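Local coordinates for esterase (Sinorhizobium meliloti 1021, PDB 4TX1), which probably hydrolyses acetyl and aryl esters as a carbohydrate acetylesterase of the SGNH-hydrolase family, at residues Val16-Asp21 with Ala53-Glu58. Residues are numbered along the deposited sequence; the frame is centred on the assembly and turned at random.
Sequences VLCYGD and AHVIAE
V16, C18 and G20 hydrogen-bond to H54, I56 and E58 in a parallel beta ladder. V16 lies opposite V55, L17 opposite I56, C18 opposite A57 and Y19 opposite E58. The ladder joins strand 14-20 to strand 53-59, one of the two outermost strands of the five-stranded parallel sheet within this chain. The strand order 2-1-3-4-5 fits the three-layer alpha/beta/alpha fold of SGNH hydrolases. Five backbone hydrogen bonds hold the pair. V16 N gives to H54 O at 2.9 Å, and I56 N returns a bond to V16 O. C18 is bonded through both N and O, to I56 O and E58 N. The last bond, G20 N to E58 O, is 3.0 Å long. On its other edge strand 14-20 bonds to strand 94-98. Beyond G20, D21 caps the next helix through OD1 and L23 N.

V16, C18, V55 and A57 share one face, where P42 of helix 41-49 packs on C18, V55 and A57. With SG beside its own backbone N (chi1 -57°), C18 turns SG onto V55 CG1, 3.6 Å away.

L17, Y19, I56 and E58 share the other face, toward helix 78-89. Y19 OH bonds to G78 O and E58 OE2 to H89 NE2. That OE2 also lies near OE2 of E58 of the second subunit. The bend of E58 at CB-CG (chi2 -78°) carries its carboxylate away from strand 14-20. L17 CD1 meets I56 CG2 at 4.0 Å and lies 3.6 Å from E58 CG.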
ATOM      1  N   VAL A  16      -9.753  25.340  13.897  1.00 17.30           N
ATOM      2  CA  VAL A  16      -9.316  24.325  14.854  1.00 15.47           C
ATOM      3  C   VAL A  16      -9.701  22.960  14.294  1.00 15.11           C
ATOM      4  O   VAL A  16     -10.877  22.734  14.003  1.00 17.16           O
ATOM      5  CB  VAL A  16     -10.057  24.433  16.212  1.00 17.26           C
ATOM      6  CG1 VAL A  16      -9.603  23.402  17.220  1.00 16.89           C
ATOM      7  CG2 VAL A  16      -9.900  25.863  16.831  1.00 18.15           C
ATOM      8  N   LEU A  17      -8.725  22.064  14.165  1.00 15.60           N
ATOM      9  CA  LEU A  17      -9.002  20.666  13.780  1.00 16.03           C
ATOM     10  C   LEU A  17      -8.977  19.791  14.999  1.00 13.80           C
ATOM     11  O   LEU A  17      -7.993  19.787  15.777  1.00 14.79           O
ATOM     12  CB  LEU A  17      -7.974  20.147  12.744  1.00 16.65           C
ATOM     13  CG  LEU A  17      -8.023  18.633  12.370  1.00 16.58           C
ATOM     14  CD1 LEU A  17      -9.262  18.349  11.538  1.00 14.94           C
ATOM     15  CD2 LEU A  17      -6.700  18.326  11.643  1.00 15.26           C
ATOM     16  N   CYS A  18     -10.026  18.984  15.124  1.00 13.56           N
ATOM     17  CA  CYS A  18     -10.172  18.027  16.213  1.00 11.92           C
ATOM     18  C   CYS A  18     -10.035  16.605  15.661  1.00 13.21           C
ATOM     19  O   CYS A  18     -10.910  16.132  14.925  1.00 14.98           O
ATOM     20  CB  CYS A  18     -11.484  18.117  16.903  1.00 14.52           C
ATOM     21  SG  CYS A  18     -11.814  19.803  17.574  1.00 16.53           S
ATOM     22  N   TYR A  19      -8.903  16.015  15.931  1.00 12.73           N
ATOM     23  CA  TYR A  19      -8.536  14.687  15.365  1.00 11.43           C
ATOM     24  C   TYR A  19      -8.591  13.651  16.387  1.00 11.19           C
ATOM     25  O   TYR A  19      -7.787  13.599  17.350  1.00 14.02           O
ATOM     26  CB  TYR A  19      -7.142  14.784  14.750  1.00 11.86           C
ATOM     27  CG  TYR A  19      -6.741  13.651  13.786  1.00 11.61           C
ATOM     28  CD1 TYR A  19      -7.381  13.524  12.549  1.00 12.04           C
ATOM     29  CD2 TYR A  19      -5.762  12.736  14.108  1.00 11.15           C
ATOM     30  CE1 TYR A  19      -6.985  12.571  11.617  1.00 11.00           C
ATOM     31  CE2 TYR A  19      -5.422  11.688  13.208  1.00 11.34           C
ATOM     32  CZ  TYR A  19      -6.013  11.654  11.952  1.00 10.82           C
ATOM     33  OH  TYR A  19      -5.664  10.709  11.013  1.00 10.93           O
ATOM     34  N   GLY A  20      -9.557  12.724  16.240  1.00 11.71           N
ATOM     35  CA  GLY A  20      -9.740  11.713  17.249  1.00 11.74           C
ATOM     36  C   GLY A  20     -10.457  10.457  16.764  1.00 11.52           C
ATOM     37  O   GLY A  20     -10.451  10.157  15.559  1.00 11.10           O
ATOM     38  N   ASP A  21     -11.034   9.731  17.723  1.00 10.72           N
ATOM     39  CA  ASP A  21     -11.615   8.411  17.533  1.00 12.08           C
ATOM     40  C   ASP A  21     -13.116   8.473  17.840  1.00 11.00           C
ATOM     41  O   ASP A  21     -13.737   9.515  17.620  1.00 11.71           O
ATOM     42  CB  ASP A  21     -10.830   7.356  18.270  1.00 11.47           C
ATOM     43  CG  ASP A  21     -10.799   7.591  19.796  1.00 14.13           C
ATOM     44  OD1 ASP A  21     -11.688   8.325  20.252  1.00 14.23           O
ATOM     45  OD2 ASP A  21      -9.839   7.126  20.443  1.00 16.89           O
ATOM     46  N   ALA A  53     -13.980  31.375  15.957  1.00 31.98           N
ATOM     47  CA  ALA A  53     -13.333  30.100  15.575  1.00 29.08           C
ATOM     48  C   ALA A  53     -14.228  29.259  14.691  1.00 26.70           C
ATOM     49  O   ALA A  53     -15.490  29.342  14.772  1.00 25.55           O
ATOM     50  CB  ALA A  53     -12.916  29.316  16.850  1.00 29.43           C
ATOM     51  N   HIS A  54     -13.590  28.445  13.807  1.00 23.10           N
ATOM     52  CA  HIS A  54     -14.310  27.489  13.001  1.00 19.61           C
ATOM     53  C   HIS A  54     -13.710  26.124  13.411  1.00 18.60           C
ATOM     54  O   HIS A  54     -12.501  25.947  13.251  1.00 18.12           O
ATOM     55  CB  HIS A  54     -14.070  27.700  11.532  1.00 22.88           C
ATOM     56  CG  HIS A  54     -14.765  26.710  10.685  1.00 25.43           C
ATOM     57  ND1 HIS A  54     -14.111  26.025   9.686  1.00 28.36           N
ATOM     58  CD2 HIS A  54     -16.035  26.266  10.697  1.00 25.85           C
ATOM     59  CE1 HIS A  54     -14.975  25.220   9.092  1.00 28.77           C
ATOM     60  NE2 HIS A  54     -16.134  25.311   9.718  1.00 27.45           N
ATOM     61  N   VAL A  55     -14.514  25.286  14.049  1.00 17.39           N
ATOM     62  CA  VAL A  55     -14.062  23.971  14.561  1.00 16.33           C
ATOM     63  C   VAL A  55     -14.481  22.847  13.615  1.00 18.57           C
ATOM     64  O   VAL A  55     -15.659  22.703  13.269  1.00 17.11           O
ATOM     65  CB  VAL A  55     -14.620  23.726  15.966  1.00 18.02           C
ATOM     66  CG1 VAL A  55     -14.099  22.432  16.590  1.00 16.37           C
ATOM     67  CG2 VAL A  55     -14.272  24.932  16.784  1.00 20.21           C
ATOM     68  N   ILE A  56     -13.473  22.063  13.207  1.00 16.33           N
ATOM     69  CA  ILE A  56     -13.632  20.912  12.287  1.00 15.56           C
ATOM     70  C   ILE A  56     -13.460  19.617  13.071  1.00 15.56           C
ATOM     71  O   ILE A  56     -12.405  19.375  13.704  1.00 19.38           O
ATOM     72  CB  ILE A  56     -12.591  21.018  11.147  1.00 16.76           C
ATOM     73  CG1 ILE A  56     -12.798  22.406  10.456  1.00 19.60           C
ATOM     74  CG2 ILE A  56     -12.707  19.805  10.204  1.00 15.55           C
ATOM     75  CD1 ILE A  56     -11.811  22.750   9.397  1.00 21.28           C
ATOM     76  N   ALA A  57     -14.462  18.725  12.991  1.00 15.47           N
ATOM     77  CA  ALA A  57     -14.472  17.476  13.754  1.00 14.71           C
ATOM     78  C   ALA A  57     -14.062  16.353  12.807  1.00 16.38           C
ATOM     79  O   ALA A  57     -14.700  16.174  11.757  1.00 17.28           O
ATOM     80  CB  ALA A  57     -15.863  17.201  14.304  1.00 15.23           C
ATOM     81  N   GLU A  58     -13.006  15.632  13.199  1.00 13.93           N
ATOM     82  CA  GLU A  58     -12.564  14.467  12.406  1.00 13.68           C
ATOM     83  C   GLU A  58     -12.341  13.321  13.382  1.00 11.90           C
ATOM     84  O   GLU A  58     -11.200  12.981  13.722  1.00 12.22           O
ATOM     85  CB  GLU A  58     -11.261  14.824  11.645  1.00 14.80           C
ATOM     86  CG  GLU A  58     -11.446  15.718  10.453  1.00 16.34           C
ATOM     87  CD  GLU A  58     -11.954  15.093   9.188  1.00 20.90           C
ATOM     88  OE1 GLU A  58     -11.847  13.851   9.001  1.00 20.91           O
ATOM     89  OE2 GLU A  58     -12.346  15.869   8.302  1.00 25.73           O
TER